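Local atomic coordinates of catechol 2,3-dioxygenase (Rhodococcus sp., PDB entry 2WL9), a protein that probably catalyses the iron-dependent extradiol cleavage of catechol-type rings by dioxygen in the breakdown of aromatic hydrocarbons. Residues 25-31 and 129-134; 46-50 and 119-123. All blocks are in the same frame, centred on the assembly; numbering follows the deposited sequence.

How the contacts relate
From the N terminus, the chain runs through strand 6-14 and helix 17-24 into the 25-31 loop, which leads to edge strand 31-33. After strand 40-44 it makes the 46-50 turn, then continues through the rest of the N-terminal sheet to strand 115-120. Contact 2 closes first, as the 119-123 exit from that strand meets 46-50. A few residues on, 129-134 returns to 25-31 and closes contact 1, so contact 2 is nested inside the larger loop. Their centres are about 17 Å apart, yet they touch where Phe130 CD1 lies 3.7 Å from Asp46 N. Together they tie the linker leading to the C-terminal domain back along the first domain.

Contact 1: 25-31 and 129-134; sequences AGIMGMQ and PFHPGR
Gln31 with His131, and Ile27 with Arg134, make the polar side-chain bonds by which the linker leaving the N-terminal module of this glyoxalase-fold (vicinal oxygen chelate) enzyme lies along the loop between helix 17-24 and edge strand 31-33. The amide of Gln31 takes a hydrogen bond from His131 N, 3.0 Å to Gln31 OE1 and nearly straight at 169°, although the donor stands well above the amide plane. An extended chain, with CG anti to the backbone N (chi1 -175°), carries that amide past the carbonyl of His131. A water accepts from Gln31 NE2 and donates to Pro129 O, closing a second link, and Arg44 also binds OE1.

At the other end Arg134 points its CB at the loop and bends at chi2, bringing CG to 3.3 Å from Ala25 O before the guanidinium reaches the carbonyls beyond. The far nitrogens find partners in the second domain: NH1 forms a salt bridge with Asp222, and NH2 a weak hydrogen bond with Tyr217. The residue therefore ties the loop to helix 220-232.

Between these ends the backbones meet closely. Gly133 N makes weak bonds to both Gly29 O and Met30 O, the latter 2.9 Å away, and Gly133 CA packs against Ala25 CB.

Van der Waals contacts flank this centre. Phe130 CZ, at 3.4 Å, and Pro132 CB rest against Gly29 O, while CE1 of the phenyl ring lies against Gln31 CB. His131 CB touches the Gln31 amide, the two side chains crossing at about a right angle, and the imidazole leads away to stack on His131 of a second subunit.

The remaining polar bond is Arg134 NE to Ile27 O, 2.9 Å long: NE stands above that carbonyl's plane, with Ile27 O tilted 20° out of the guanidinium plane.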
ATOM      1  N   ALA C  25     -24.984 -10.469 -28.445  1.00 20.60           N
ATOM      2  CA  ALA C  25     -24.218 -11.585 -27.882  1.00 20.61           C
ATOM      3  C   ALA C  25     -23.015 -11.946 -28.750  1.00 20.74           C
ATOM      4  O   ALA C  25     -21.879 -11.998 -28.262  1.00 20.62           O
ATOM      5  CB  ALA C  25     -25.113 -12.799 -27.648  1.00 21.09           C
ATOM      6  N   GLY C  26     -23.268 -12.179 -30.039  1.00 20.52           N
ATOM      7  CA  GLY C  26     -22.250 -12.669 -30.963  1.00 20.20           C
ATOM      8  C   GLY C  26     -21.106 -11.712 -31.230  1.00 19.96           C
ATOM      9  O   GLY C  26     -19.970 -12.133 -31.468  1.00 19.80           O
ATOM     10  N   ILE C  27     -21.394 -10.418 -31.191  1.00 19.38           N
ATOM     11  CA  ILE C  27     -20.348  -9.416 -31.370  1.00 19.28           C
ATOM     12  C   ILE C  27     -19.961  -8.775 -30.048  1.00 19.00           C
ATOM     13  O   ILE C  27     -18.782  -8.753 -29.698  1.00 19.36           O
ATOM     14  CB  ILE C  27     -20.753  -8.331 -32.386  1.00 19.27           C
ATOM     15  CG1 ILE C  27     -21.047  -8.977 -33.744  1.00 19.93           C
ATOM     16  CG2 ILE C  27     -19.650  -7.254 -32.499  1.00 19.16           C
ATOM     17  CD1 ILE C  27     -21.630  -8.035 -34.768  1.00 21.76           C
ATOM     18  N   MET C  28     -20.952  -8.258 -29.322  1.00 18.76           N
ATOM     19  CA  MET C  28     -20.684  -7.436 -28.141  1.00 18.58           C
ATOM     20  C   MET C  28     -20.289  -8.239 -26.902  1.00 18.17           C
ATOM     21  O   MET C  28     -19.550  -7.743 -26.054  1.00 18.21           O
ATOM     22  CB  MET C  28     -21.849  -6.473 -27.848  1.00 18.53           C
ATOM     23  CG  MET C  28     -22.130  -5.450 -28.972  1.00 18.92           C
ATOM     24  SD  MET C  28     -20.667  -4.540 -29.532  1.00 20.44           S
ATOM     25  CE  MET C  28     -21.284  -3.769 -31.029  1.00 20.88           C
ATOM     26  N   GLY C  29     -20.758  -9.476 -26.804  1.00 18.20           N
ATOM     27  CA  GLY C  29     -20.345 -10.355 -25.700  1.00 18.12           C
ATOM     28  C   GLY C  29     -21.365 -10.457 -24.582  1.00 18.07           C
ATOM     29  O   GLY C  29     -21.122 -11.109 -23.561  1.00 18.43           O
ATOM     30  N   MET C  30     -22.513  -9.817 -24.766  1.00 17.78           N
ATOM     31  CA  MET C  30     -23.605  -9.935 -23.796  1.00 17.54           C
ATOM     32  C   MET C  30     -24.134 -11.361 -23.754  1.00 17.54           C
ATOM     33  O   MET C  30     -23.900 -12.142 -24.671  1.00 17.75           O
ATOM     34  CB  MET C  30     -24.731  -8.960 -24.126  1.00 17.49           C
ATOM     35  CG  MET C  30     -24.283  -7.525 -24.026  1.00 17.47           C
ATOM     36  SD  MET C  30     -25.613  -6.337 -24.129  1.00 18.51           S
ATOM     37  CE  MET C  30     -24.646  -4.848 -23.913  1.00 17.32           C
ATOM     38  N   GLN C  31     -24.823 -11.698 -22.675  1.00 17.45           N
ATOM     39  CA  GLN C  31     -25.405 -13.021 -22.525  1.00 17.54           C
ATOM     40  C   GLN C  31     -26.892 -12.964 -22.817  1.00 17.76           C
ATOM     41  O   GLN C  31     -27.613 -12.162 -22.228  1.00 17.70           O
ATOM     42  CB  GLN C  31     -25.176 -13.560 -21.111  1.00 17.24           C
ATOM     43  CG  GLN C  31     -25.668 -14.992 -20.926  1.00 17.01           C
ATOM     44  CD  GLN C  31     -25.403 -15.535 -19.541  1.00 18.21           C
ATOM     45  OE1 GLN C  31     -24.882 -14.836 -18.674  1.00 18.82           O
ATOM     46  NE2 GLN C  31     -25.771 -16.791 -19.324  1.00 17.53           N
ATOM     47  N   PRO C 129     -23.204 -17.904 -13.172  1.00 20.77           N
ATOM     48  CA  PRO C 129     -22.311 -16.793 -13.459  1.00 20.44           C
ATOM     49  C   PRO C 129     -22.449 -16.304 -14.887  1.00 19.91           C
ATOM     50  O   PRO C 129     -22.784 -17.088 -15.784  1.00 19.97           O
ATOM     51  CB  PRO C 129     -20.912 -17.373 -13.227  1.00 20.54           C
ATOM     52  CG  PRO C 129     -21.073 -18.834 -13.204  1.00 20.58           C
ATOM     53  CD  PRO C 129     -22.475 -19.124 -12.786  1.00 21.14           C
ATOM     54  N   PHE C 130     -22.209 -15.010 -15.076  1.00 19.47           N
ATOM     55  CA  PHE C 130     -22.182 -14.399 -16.400  1.00 19.06           C
ATOM     56  C   PHE C 130     -21.341 -15.222 -17.371  1.00 19.19           C
ATOM     57  O   PHE C 130     -20.185 -15.552 -17.090  1.00 19.10           O
ATOM     58  CB  PHE C 130     -21.658 -12.963 -16.323  1.00 18.83           C
ATOM     59  CG  PHE C 130     -21.458 -12.315 -17.664  1.00 18.41           C
ATOM     60  CD1 PHE C 130     -22.551 -11.877 -18.417  1.00 17.95           C
ATOM     61  CD2 PHE C 130     -20.177 -12.145 -18.181  1.00 18.86           C
ATOM     62  CE1 PHE C 130     -22.363 -11.287 -19.657  1.00 18.55           C
ATOM     63  CE2 PHE C 130     -19.978 -11.554 -19.426  1.00 18.71           C
ATOM     64  CZ  PHE C 130     -21.074 -11.120 -20.166  1.00 18.57           C
ATOM     65  N   HIS C 131     -21.946 -15.552 -18.506  1.00 18.77           N
ATOM     66  CA  HIS C 131     -21.306 -16.344 -19.539  1.00 18.72           C
ATOM     67  C   HIS C 131     -21.531 -15.611 -20.854  1.00 18.70           C
ATOM     68  O   HIS C 131     -22.654 -15.593 -21.370  1.00 18.23           O
ATOM     69  CB  HIS C 131     -21.914 -17.748 -19.585  1.00 18.94           C
ATOM     70  CG  HIS C 131     -21.118 -18.727 -20.391  1.00 19.20           C
ATOM     71  ND1 HIS C 131     -19.783 -18.984 -20.149  1.00 19.36           N
ATOM     72  CD2 HIS C 131     -21.475 -19.532 -21.422  1.00 19.78           C
ATOM     73  CE1 HIS C 131     -19.350 -19.889 -21.008  1.00 19.75           C
ATOM     74  NE2 HIS C 131     -20.359 -20.246 -21.785  1.00 18.76           N
ATOM     75  N   PRO C 132     -20.476 -14.965 -21.377  1.00 18.61           N
ATOM     76  CA  PRO C 132     -20.594 -14.098 -22.546  1.00 18.92           C
ATOM     77  C   PRO C 132     -21.005 -14.824 -23.830  1.00 19.18           C
ATOM     78  O   PRO C 132     -20.680 -16.001 -24.010  1.00 19.82           O
ATOM     79  CB  PRO C 132     -19.183 -13.508 -22.682  1.00 18.90           C
ATOM     80  CG  PRO C 132     -18.285 -14.510 -22.031  1.00 19.38           C
ATOM     81  CD  PRO C 132     -19.093 -15.001 -20.862  1.00 18.83           C
ATOM     82  N   GLY C 133     -21.723 -14.122 -24.707  1.00 19.35           N
ATOM     83  CA  GLY C 133     -22.185 -14.683 -25.980  1.00 19.70           C
ATOM     84  C   GLY C 133     -21.094 -14.851 -27.025  1.00 20.05           C
ATOM     85  O   GLY C 133     -21.342 -15.362 -28.121  1.00 19.85           O
ATOM     86  N   ARG C 134     -19.896 -14.376 -26.700  1.00 19.97           N
ATOM     87  CA  ARG C 134     -18.694 -14.645 -27.482  1.00 20.53           C
ATOM     88  C   ARG C 134     -17.516 -14.605 -26.513  1.00 20.52           C
ATOM     89  O   ARG C 134     -17.637 -14.013 -25.440  1.00 20.18           O
ATOM     90  CB  ARG C 134     -18.529 -13.649 -28.647  1.00 20.61           C
ATOM     91  CG  ARG C 134     -18.553 -12.155 -28.283  1.00 20.79           C
ATOM     92  CD  ARG C 134     -17.221 -11.663 -27.741  1.00 19.99           C
ATOM     93  NE  ARG C 134     -17.101 -10.204 -27.792  1.00 20.49           N
ATOM     94  CZ  ARG C 134     -16.027  -9.526 -27.392  1.00 19.67           C
ATOM     95  NH1 ARG C 134     -14.970 -10.171 -26.908  1.00 18.22           N
ATOM     96  NH2 ARG C 134     -16.006  -8.204 -27.485  1.00 18.41           N
TER
HETATM   97  O   HOH W   1     -25.037 -18.274 -17.041  1.00 18.12           O

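Contact 2: 46-50 and 119-123; sequences DRWHH and FYGPQ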
ATOM      1  N   ASP C  46     -23.737  -8.870 -16.571  1.00 17.35           N
ATOM      2  CA  ASP C  46     -23.078  -9.098 -15.284  1.00 17.81           C
ATOM      3  C   ASP C  46     -23.918 -10.012 -14.395  1.00 17.91           C
ATOM      4  O   ASP C  46     -24.739 -10.770 -14.900  1.00 18.22           O
ATOM      5  CB  ASP C  46     -22.766  -7.763 -14.583  1.00 17.83           C
ATOM      6  CG  ASP C  46     -24.018  -6.933 -14.276  1.00 18.76           C
ATOM      7  OD1 ASP C  46     -25.153  -7.385 -14.541  1.00 18.16           O
ATOM      8  OD2 ASP C  46     -23.859  -5.804 -13.761  1.00 21.71           O
ATOM      9  N   ARG C  47     -23.711  -9.927 -13.081  1.00 17.72           N
ATOM     10  CA  ARG C  47     -24.447 -10.738 -12.100  1.00 18.26           C
ATOM     11  C   ARG C  47     -25.979 -10.620 -12.193  1.00 17.59           C
ATOM     12  O   ARG C  47     -26.695 -11.595 -11.950  1.00 17.43           O
ATOM     13  CB  ARG C  47     -24.035 -10.325 -10.693  1.00 18.76           C
ATOM     14  CG  ARG C  47     -22.953 -11.145 -10.010  1.00 21.55           C
ATOM     15  CD  ARG C  47     -23.017 -10.860  -8.491  1.00 24.27           C
ATOM     16  NE  ARG C  47     -23.393  -9.464  -8.259  1.00 24.98           N
ATOM     17  CZ  ARG C  47     -24.013  -8.989  -7.178  1.00 26.17           C
ATOM     18  NH1 ARG C  47     -24.340  -9.775  -6.154  1.00 25.97           N
ATOM     19  NH2 ARG C  47     -24.302  -7.700  -7.125  1.00 26.62           N
ATOM     20  N   TRP C  48     -26.470  -9.417 -12.496  1.00 17.24           N
ATOM     21  CA  TRP C  48     -27.911  -9.153 -12.590  1.00 16.75           C
ATOM     22  C   TRP C  48     -28.561 -10.076 -13.606  1.00 16.94           C
ATOM     23  O   TRP C  48     -27.962 -10.394 -14.634  1.00 17.24           O
ATOM     24  CB  TRP C  48     -28.177  -7.715 -13.044  1.00 16.47           C
ATOM     25  CG  TRP C  48     -27.855  -6.625 -12.061  1.00 15.89           C
ATOM     26  CD1 TRP C  48     -26.868  -6.621 -11.100  1.00 15.58           C
ATOM     27  CD2 TRP C  48     -28.482  -5.338 -11.998  1.00 15.47           C
ATOM     28  NE1 TRP C  48     -26.883  -5.424 -10.415  1.00 13.86           N
ATOM     29  CE2 TRP C  48     -27.859  -4.619 -10.952  1.00 15.71           C
ATOM     30  CE3 TRP C  48     -29.535  -4.734 -12.707  1.00 13.98           C
ATOM     31  CZ2 TRP C  48     -28.244  -3.310 -10.607  1.00 14.92           C
ATOM     32  CZ3 TRP C  48     -29.920  -3.438 -12.364  1.00 15.62           C
ATOM     33  CH2 TRP C  48     -29.276  -2.740 -11.321  1.00 16.50           C
ATOM     34  N   HIS C  49     -29.790 -10.500 -13.320  1.00 16.72           N
ATOM     35  CA  HIS C  49     -30.567 -11.279 -14.279  1.00 16.64           C
ATOM     36  C   HIS C  49     -30.439 -10.665 -15.676  1.00 16.75           C
ATOM     37  O   HIS C  49     -30.196 -11.386 -16.656  1.00 17.01           O
ATOM     38  CB  HIS C  49     -32.036 -11.344 -13.851  1.00 16.56           C
ATOM     39  CG  HIS C  49     -32.927 -11.980 -14.872  1.00 16.16           C
ATOM     40  ND1 HIS C  49     -33.659 -11.244 -15.780  1.00 16.40           N
ATOM     41  CD2 HIS C  49     -33.194 -13.280 -15.139  1.00 15.45           C
ATOM     42  CE1 HIS C  49     -34.343 -12.062 -16.559  1.00 14.59           C
ATOM     43  NE2 HIS C  49     -34.085 -13.303 -16.185  1.00 15.69           N
ATOM     44  N   HIS C  50     -30.564  -9.337 -15.758  1.00 16.30           N
ATOM     45  CA  HIS C  50     -30.440  -8.622 -17.035  1.00 16.29           C
ATOM     46  C   HIS C  50     -30.150  -7.130 -16.867  1.00 16.17           C
ATOM     47  O   HIS C  50     -30.444  -6.544 -15.817  1.00 15.75           O
ATOM     48  CB  HIS C  50     -31.723  -8.775 -17.867  1.00 16.03           C
ATOM     49  CG  HIS C  50     -32.891  -8.028 -17.303  1.00 16.06           C
ATOM     50  ND1 HIS C  50     -33.687  -8.541 -16.305  1.00 15.20           N
ATOM     51  CD2 HIS C  50     -33.383  -6.799 -17.582  1.00 16.12           C
ATOM     52  CE1 HIS C  50     -34.622  -7.664 -15.995  1.00 15.87           C
ATOM     53  NE2 HIS C  50     -34.457  -6.595 -16.750  1.00 16.06           N
ATOM     54  N   PHE C 119     -36.549   2.359  -9.457  1.00 15.32           N
ATOM     55  CA  PHE C 119     -36.711   1.050  -8.840  1.00 15.11           C
ATOM     56  C   PHE C 119     -35.613   0.749  -7.834  1.00 14.75           C
ATOM     57  O   PHE C 119     -34.554   1.392  -7.845  1.00 14.89           O
ATOM     58  CB  PHE C 119     -36.677  -0.029  -9.931  1.00 15.54           C
ATOM     59  CG  PHE C 119     -35.289  -0.324 -10.452  1.00 14.85           C
ATOM     60  CD1 PHE C 119     -34.542  -1.374  -9.925  1.00 15.46           C
ATOM     61  CD2 PHE C 119     -34.735   0.447 -11.467  1.00 15.48           C
ATOM     62  CE1 PHE C 119     -33.257  -1.662 -10.413  1.00 16.76           C
ATOM     63  CE2 PHE C 119     -33.447   0.179 -11.962  1.00 15.07           C
ATOM     64  CZ  PHE C 119     -32.708  -0.886 -11.435  1.00 15.68           C
ATOM     65  N   TYR C 120     -35.860  -0.251  -6.995  1.00 14.62           N
ATOM     66  CA  TYR C 120     -34.839  -0.829  -6.110  1.00 14.89           C
ATOM     67  C   TYR C 120     -34.939  -2.357  -6.130  1.00 15.13           C
ATOM     68  O   TYR C 120     -35.978  -2.915  -6.489  1.00 15.07           O
ATOM     69  CB  TYR C 120     -34.996  -0.317  -4.660  1.00 14.89           C
ATOM     70  CG  TYR C 120     -36.179  -0.913  -3.916  1.00 15.26           C
ATOM     71  CD1 TYR C 120     -36.045  -2.098  -3.182  1.00 15.42           C
ATOM     72  CD2 TYR C 120     -37.437  -0.304  -3.962  1.00 15.13           C
ATOM     73  CE1 TYR C 120     -37.126  -2.656  -2.517  1.00 17.43           C
ATOM     74  CE2 TYR C 120     -38.525  -0.855  -3.297  1.00 17.26           C
ATOM     75  CZ  TYR C 120     -38.362  -2.034  -2.581  1.00 17.29           C
ATOM     76  OH  TYR C 120     -39.431  -2.578  -1.924  1.00 19.19           O
ATOM     77  N   GLY C 121     -33.859  -3.024  -5.723  1.00 15.22           N
ATOM     78  CA  GLY C 121     -33.843  -4.482  -5.597  1.00 15.28           C
ATOM     79  C   GLY C 121     -33.869  -5.249  -6.912  1.00 15.05           C
ATOM     80  O   GLY C 121     -34.821  -5.998  -7.175  1.00 14.80           O
ATOM     81  N   PRO C 122     -32.821  -5.095  -7.742  1.00 15.08           N
ATOM     82  CA  PRO C 122     -32.749  -5.919  -8.950  1.00 15.04           C
ATOM     83  C   PRO C 122     -32.588  -7.388  -8.594  1.00 15.49           C
ATOM     84  O   PRO C 122     -31.973  -7.711  -7.565  1.00 15.62           O
ATOM     85  CB  PRO C 122     -31.469  -5.431  -9.631  1.00 15.03           C
ATOM     86  CG  PRO C 122     -30.633  -4.907  -8.504  1.00 14.60           C
ATOM     87  CD  PRO C 122     -31.625  -4.239  -7.601  1.00 15.17           C
ATOM     88  N   GLN C 123     -33.155  -8.259  -9.430  1.00 15.41           N
ATOM     89  CA  GLN C 123     -32.912  -9.692  -9.349  1.00 15.96           C
ATOM     90  C   GLN C 123     -31.480  -9.975  -9.809  1.00 15.90           C
ATOM     91  O   GLN C 123     -31.089  -9.613 -10.917  1.00 15.61           O
ATOM     92  CB  GLN C 123     -33.917 -10.467 -10.221  1.00 15.70           C
ATOM     93  CG  GLN C 123     -33.687 -11.988 -10.282  1.00 17.12           C
ATOM     94  CD  GLN C 123     -34.548 -12.688 -11.333  1.00 17.39           C
ATOM     95  OE1 GLN C 123     -35.659 -12.254 -11.644  1.00 18.96           O
ATOM     96  NE2 GLN C 123     -34.033 -13.776 -11.883  1.00 17.16           N
TER
HETATM   97  O   HOH W   2     -31.863  -8.026 -13.210  1.00 18.35           O
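Trp48 lies with one face against Pro122 and reaches Phe119 with its outer rim. Its CB sits 4.1 Å from Gln123 O, and CG, anti to the carbonyl carbon (chi1 -70°), starts the indole on its way out to Pro122. Further out, CD2 and CE3 lie under Pro122 CB, and CE2 and CZ2 under Pro122 CG, which is 3.6 Å from CZ2. The fit is a CH-pi contact: Pro122 CB stands 3.6 Å from the centroid of the six-membered ring, only 6° off its normal. At the tip, CZ3 and CH2 both meet Phe119 CZ at 3.9 Å, close to the plane of the phenyl ring.

One residue on, His49 N donates an almost straight bond to Gln123 O, 2.9 Å long, and a water bridges the same oxygen to His50 N. The Gln123 amide slants over the imidazole of His49, its NE2 3.4 Å from His49 CD2. Asp35 holds His49 NE2, and Asp125 accepts from Gln123 NE2. Asp46 OD1 accepts from Trp48 N in an Asx turn, which shapes the connection between strands 40-44 and 52-56 where it meets the end of strand 115-120 in the N-terminal glyoxalase-fold domain.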